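Local coordinates for McyG protein (Microcystis aeruginosa PCC 7806, PDB 4R0M) that binds phenylalanyl-adenylate in the adenylation domain of a microcystin synthetase and probably activates a carboxylic acid for loading onto its peptidyl carrier domain, at residues A[20-25]-A[236-241]; A[207-212]-A[343-348]. All blocks are in the same frame, centred on the assembly; numbering follows the deposited sequence.

Interaction 1 (A[20-25]-A[236-241])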
loop_
_atom_site.group_PDB
_atom_site.type_symbol
_atom_site.label_atom_id
_atom_site.label_comp_id
_atom_site.label_asym_id
_atom_site.label_seq_id
_atom_site.Cartn_x
_atom_site.Cartn_y
_atom_site.Cartn_z
ATOM N N SER A 20 20.578 10.568 -5.301
ATOM C CA SER A 20 21.281 10.913 -6.540
ATOM C C SER A 20 22.500 10.020 -6.797
ATOM O O SER A 20 22.713 9.568 -7.922
ATOM C CB SER A 20 21.675 12.392 -6.551
ATOM O OG SER A 20 22.127 12.807 -5.279
ATOM N N GLU A 21 23.277 9.757 -5.748
ATOM C CA GLU A 21 24.436 8.862 -5.830
ATOM C C GLU A 21 24.031 7.429 -6.166
ATOM O O GLU A 21 24.722 6.743 -6.924
ATOM C CB GLU A 21 25.237 8.892 -4.523
ATOM C CG GLU A 21 25.969 10.205 -4.281
ATOM C CD GLU A 21 26.413 10.392 -2.841
ATOM O OE1 GLU A 21 26.260 9.455 -2.029
ATOM O OE2 GLU A 21 26.918 11.491 -2.520
ATOM N N VAL A 22 22.909 6.990 -5.599
ATOM C CA VAL A 22 22.359 5.658 -5.854
ATOM C C VAL A 22 21.977 5.480 -7.328
ATOM O O VAL A 22 22.289 4.453 -7.935
ATOM C CB VAL A 22 21.168 5.358 -4.914
ATOM C CG1 VAL A 22 20.325 4.199 -5.425
ATOM C CG2 VAL A 22 21.674 5.062 -3.511
ATOM N N LEU A 23 21.324 6.489 -7.900
ATOM C CA LEU A 23 20.953 6.465 -9.313
ATOM C C LEU A 23 22.174 6.562 -10.233
ATOM O O LEU A 23 22.226 5.897 -11.269
ATOM C CB LEU A 23 19.941 7.574 -9.633
ATOM C CG LEU A 23 19.506 7.770 -11.092
ATOM C CD1 LEU A 23 18.829 6.531 -11.662
ATOM C CD2 LEU A 23 18.598 8.985 -11.218
ATOM N N GLU A 24 23.144 7.391 -9.848
ATOM C CA GLU A 24 24.388 7.548 -10.606
ATOM C C GLU A 24 25.193 6.248 -10.665
ATOM O O GLU A 24 25.716 5.887 -11.719
ATOM C CB GLU A 24 25.227 8.693 -10.032
ATOM C CG GLU A 24 24.724 10.074 -10.434
ATOM C CD GLU A 24 25.062 11.160 -9.426
ATOM O OE1 GLU A 24 25.866 10.912 -8.504
ATOM O OE2 GLU A 24 24.516 12.276 -9.558
ATOM N N THR A 25 25.273 5.546 -9.535
ATOM C CA THR A 25 25.877 4.212 -9.467
ATOM C C THR A 25 25.164 3.230 -10.408
ATOM O O THR A 25 25.808 2.401 -11.052
ATOM C CB THR A 25 25.850 3.666 -8.019
ATOM O OG1 THR A 25 26.529 4.579 -7.150
ATOM C CG2 THR A 25 26.513 2.299 -7.921
HETATM N N MSE A 236 14.788 0.507 -4.214
HETATM C CA MSE A 236 15.571 -0.696 -3.906
HETATM C C MSE A 236 16.198 -1.253 -5.156
HETATM O O MSE A 236 17.389 -1.576 -5.165
HETATM C CB MSE A 236 14.747 -1.777 -3.201
HETATM C CG MSE A 236 15.685 -2.873 -2.689
HETATM SE SE MSE A 236 14.738 -4.300 -1.720
HETATM C CE MSE A 236 14.016 -5.237 -3.293
ATOM N N ALA A 237 15.405 -1.360 -6.221
ATOM C CA ALA A 237 15.880 -1.903 -7.487
ATOM C C ALA A 237 17.003 -1.054 -8.079
ATOM O O ALA A 237 17.946 -1.587 -8.664
ATOM C CB ALA A 237 14.731 -2.039 -8.472
ATOM N N VAL A 238 16.891 0.262 -7.914
ATOM C CA VAL A 238 17.931 1.196 -8.342
ATOM C C VAL A 238 19.197 0.992 -7.500
ATOM O O VAL A 238 20.301 0.931 -8.042
ATOM C CB VAL A 238 17.450 2.663 -8.267
ATOM C CG1 VAL A 238 18.528 3.616 -8.763
ATOM C CG2 VAL A 238 16.179 2.849 -9.082
ATOM N N ASP A 239 19.017 0.865 -6.186
ATOM C CA ASP A 239 20.110 0.605 -5.249
ATOM C C ASP A 239 20.859 -0.679 -5.600
ATOM O O ASP A 239 22.085 -0.732 -5.520
ATOM C CB ASP A 239 19.570 0.533 -3.815
ATOM C CG ASP A 239 20.663 0.668 -2.761
ATOM O OD1 ASP A 239 21.727 1.257 -3.057
ATOM O OD2 ASP A 239 20.449 0.194 -1.626
ATOM N N LEU A 240 20.108 -1.705 -5.993
ATOM C CA LEU A 240 20.677 -2.972 -6.439
ATOM C C LEU A 240 21.192 -2.900 -7.874
ATOM O O LEU A 240 22.000 -3.734 -8.284
ATOM C CB LEU A 240 19.630 -4.085 -6.338
ATOM C CG LEU A 240 19.266 -4.639 -4.961
ATOM C CD1 LEU A 240 17.943 -5.387 -5.039
ATOM C CD2 LEU A 240 20.369 -5.541 -4.418
ATOM N N ALA A 241 20.721 -1.901 -8.622
ATOM C CA ALA A 241 20.965 -1.784 -10.067
ATOM C C ALA A 241 20.389 -2.977 -10.843
ATOM O O ALA A 241 20.922 -3.379 -11.882
ATOM C CB ALA A 241 22.451 -1.593 -10.365
#

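Interaction 2 (A[207-212]-A[343-348])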
loop_
_atom_site.group_PDB
_atom_site.type_symbol
_atom_site.label_atom_id
_atom_site.label_comp_id
_atom_site.label_asym_id
_atom_site.label_seq_id
_atom_site.Cartn_x
_atom_site.Cartn_y
_atom_site.Cartn_z
ATOM N N VAL A 207 18.129 -5.752 1.749
ATOM C CA VAL A 207 19.047 -6.438 0.837
ATOM C C VAL A 207 19.941 -7.434 1.583
ATOM O O VAL A 207 20.002 -8.609 1.213
ATOM C CB VAL A 207 19.882 -5.434 0.002
ATOM C CG1 VAL A 207 21.064 -6.119 -0.676
ATOM C CG2 VAL A 207 19.002 -4.753 -1.038
ATOM N N VAL A 208 20.604 -6.966 2.642
ATOM C CA VAL A 208 21.489 -7.808 3.454
ATOM C C VAL A 208 20.748 -9.021 4.030
ATOM O O VAL A 208 21.231 -10.153 3.930
ATOM C CB VAL A 208 22.180 -7.007 4.590
ATOM C CG1 VAL A 208 23.020 -7.922 5.473
ATOM C CG2 VAL A 208 23.058 -5.905 4.016
HETATM N N MSE A 209 19.573 -8.776 4.612
HETATM C CA MSE A 209 18.784 -9.826 5.263
HETATM C C MSE A 209 18.304 -10.860 4.279
HETATM O O MSE A 209 18.336 -12.059 4.571
HETATM C CB MSE A 209 17.586 -9.203 5.984
HETATM C CG MSE A 209 16.737 -10.238 6.722
HETATM SE SE MSE A 209 15.296 -9.334 7.714
HETATM C CE MSE A 209 14.239 -10.939 8.137
ATOM N N ASN A 210 17.864 -10.415 3.105
ATOM C CA ASN A 210 17.218 -11.314 2.146
ATOM C C ASN A 210 18.089 -11.743 0.966
ATOM O O ASN A 210 17.626 -12.471 0.082
ATOM C CB ASN A 210 15.886 -10.721 1.678
ATOM C CG ASN A 210 14.893 -10.564 2.817
ATOM O OD1 ASN A 210 14.486 -11.544 3.442
ATOM N ND2 ASN A 210 14.502 -9.326 3.097
ATOM N N HIS A 211 19.346 -11.298 0.972
ATOM C CA HIS A 211 20.361 -11.707 -0.012
ATOM C C HIS A 211 20.004 -11.352 -1.434
ATOM O O HIS A 211 20.123 -12.178 -2.343
ATOM C CB HIS A 211 20.674 -13.203 0.105
ATOM C CG HIS A 211 20.938 -13.669 1.519
ATOM N ND1 HIS A 211 22.049 -13.329 2.199
ATOM C CD2 HIS A 211 20.190 -14.483 2.368
ATOM C CE1 HIS A 211 22.013 -13.887 3.425
ATOM N NE2 HIS A 211 20.874 -14.594 3.526
ATOM N N PHE A 212 19.561 -10.113 -1.638
ATOM C CA PHE A 212 19.253 -9.624 -2.979
ATOM C C PHE A 212 20.524 -9.145 -3.673
ATOM O O PHE A 212 21.416 -8.586 -3.033
ATOM C CB PHE A 212 18.222 -8.487 -2.937
ATOM C CG PHE A 212 16.880 -8.877 -2.367
ATOM C CD1 PHE A 212 16.384 -10.174 -2.499
ATOM C CD2 PHE A 212 16.088 -7.926 -1.729
ATOM C CE1 PHE A 212 15.143 -10.517 -1.980
ATOM C CE2 PHE A 212 14.845 -8.262 -1.211
ATOM C CZ PHE A 212 14.370 -9.557 -1.340
ATOM N N ILE A 343 9.524 -3.546 6.991
ATOM C CA ILE A 343 10.424 -3.449 8.146
ATOM C C ILE A 343 10.694 -4.817 8.792
ATOM O O ILE A 343 11.751 -5.022 9.395
ATOM C CB ILE A 343 9.931 -2.417 9.193
ATOM C CG1 ILE A 343 11.035 -2.111 10.215
ATOM C CG2 ILE A 343 8.643 -2.882 9.867
ATOM C CD1 ILE A 343 10.786 -0.890 11.071
ATOM N N THR A 344 9.738 -5.740 8.673
ATOM C CA THR A 344 9.959 -7.137 9.049
ATOM C C THR A 344 9.665 -8.034 7.849
ATOM O O THR A 344 8.804 -7.716 7.029
ATOM C CB THR A 344 9.102 -7.597 10.257
ATOM O OG1 THR A 344 7.726 -7.708 9.870
ATOM C CG2 THR A 344 9.231 -6.641 11.442
ATOM N N TRP A 345 10.390 -9.145 7.746
ATOM C CA TRP A 345 10.217 -10.082 6.638
ATOM C C TRP A 345 10.182 -11.491 7.144
ATOM O O TRP A 345 11.014 -11.884 7.964
ATOM C CB TRP A 345 11.344 -9.934 5.617
ATOM C CG TRP A 345 11.523 -8.530 5.086
ATOM C CD1 TRP A 345 12.413 -7.560 5.537
ATOM C CD2 TRP A 345 10.794 -7.891 3.980
ATOM N NE1 TRP A 345 12.290 -6.406 4.808
ATOM C CE2 TRP A 345 11.338 -6.534 3.862
ATOM C CE3 TRP A 345 9.788 -8.291 3.109
ATOM C CZ2 TRP A 345 10.878 -5.639 2.907
ATOM C CZ3 TRP A 345 9.331 -7.379 2.151
ATOM C CH2 TRP A 345 9.863 -6.084 2.056
ATOM N N SER A 346 9.212 -12.265 6.663
ATOM C CA SER A 346 9.123 -13.681 6.990
ATOM C C SER A 346 10.255 -14.441 6.308
ATOM O O SER A 346 10.725 -14.041 5.239
ATOM C CB SER A 346 7.771 -14.247 6.550
ATOM O OG SER A 346 7.669 -15.634 6.822
ATOM N N ALA A 347 10.690 -15.531 6.934
ATOM C CA ALA A 347 11.680 -16.425 6.339
ATOM C C ALA A 347 11.051 -17.278 5.237
ATOM O O ALA A 347 11.757 -17.880 4.427
ATOM C CB ALA A 347 12.311 -17.306 7.407
ATOM N N GLY A 348 9.720 -17.313 5.210
ATOM C CA GLY A 348 8.975 -18.103 4.237
ATOM C C GLY A 348 7.989 -19.028 4.919
ATOM O O GLY A 348 8.191 -19.419 6.071
#

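Interaction 1 (A[20-25]-A[236-241])
Val22 and Val238 each push a methyl group onto the backbone of the opposite helix. Val22 CG1 lies 3.6 Å from Asp239 CA. In return, Val238 CG1 lies 3.8 Å from Leu23 CA. The backbones come close here: Val22 CA and Asp239 CA are 5.6 Å apart. The two short helical segments approach to 8.3 Å between axes, at an angle of 55°.

The two CG1 methyls also meet each other, Val22 CG1 to Val238 CG1, at 3.8 Å. Both stand anti to their own backbone N (chi1 163° in Val22 and -178° in Val238), which turns them toward the partner helix. Leu23 starts away from the partner helix. Its CD1 still grazes Val238 CG1. Trp88 and Leu92 of helix 80-93 pack on Leu23, and Trp88 also touches Val238, so the apolar patch continues beyond the pair.

Asp239 is the polar margin of the contact. Its OD1 rests 3.8 Å from Val22 CG2, a contact without a bond. Its other oxygen, OD2, is hydrogen-bonded to Thr203 OG1 on helix 196-210, which helps fix the turn of the carboxylate.

Within helix 19-27, Glu21 O takes hydrogen bonds from Thr25 N and, at 2.8 Å, from Thr25 OG1, on opposite faces of its plane, and a weak one from Arg17. The Thr25 hydroxyl is also bonded to Arg17.

Just past the contact the second helix stops. Ala241 has positive phi and is the C-prime residue of a Schellman motif, with Ala241 N bonded to Val238 O and Cys242 N to Ala237 O. Helix 19-27, which precedes strand 33-37, thus packs on helix 227-240, the helix of a beta-alpha-beta crossover between strands 217-220 and 243-246, parallel neighbours in the same mixed sheet of this AMP-binding enzyme fold.

Interaction 2 (A[207-212]-A[343-348])
Met209, modelled as selenomethionine, meets Trp345 through a Met-aromatic contact. Its SE lies at the ring edge, 5.1 Å from the centroid of the Trp345 five-membered ring and 77° off the ring normal. The extended side chain carries CE onward to 3.4 Å from Trp345 O, with Trp345 CB also touching it.

The second contact is an amide over a ring face. Asn210 ND2 stands 3.6 Å above the Trp345 ring plane, offset toward the rim, and is 3.7 Å from both CG and CD1 of Trp345. The amide is upright on the indole, with the planes 86° apart. Trp345 CG is anti to its carbonyl carbon (chi1 -55°), which swings the indole toward helix 196-210.

The polar bonds are weak and converge on Thr206: Asn210 ND2 to Thr206 O and Trp345 NE1 to Thr206 OG1. A leucine in place of Trp345 would probably leave the Asn210 amide without its flat support and Thr206 OG1 without the indole N-H.

Phe232 and Phe300 also meet the ring. Packing and a polar group over the pi face, more than strong bonds, thus probably hold the indole, its nearest atom about 4 Å from the bound phenylalanyl-adenylate.

In the fold
Interactions 1 and 2 alternate along the chain, in the order 20-25, 207-212, 236-241, 343-348. Their centres are 19 Å apart, and all four segments fall in the AMP-binding enzyme range. Helix 227-240 connects them: its residues in interaction 1 turn another side to helix 196-210 and the turn after it. There Met236 CE packs 3.7 Å from Phe212 CD2, and Leu240 CD2 lies 3.7 Å from Val207 CG2. Strand 341-345 and the strands following helices 19-27 and 227-240 belong to one mixed sheet. A continuous run of packed helices thus leads from the N-terminal helix 19-27 to the strand whose tryptophan neighbours the adenylate.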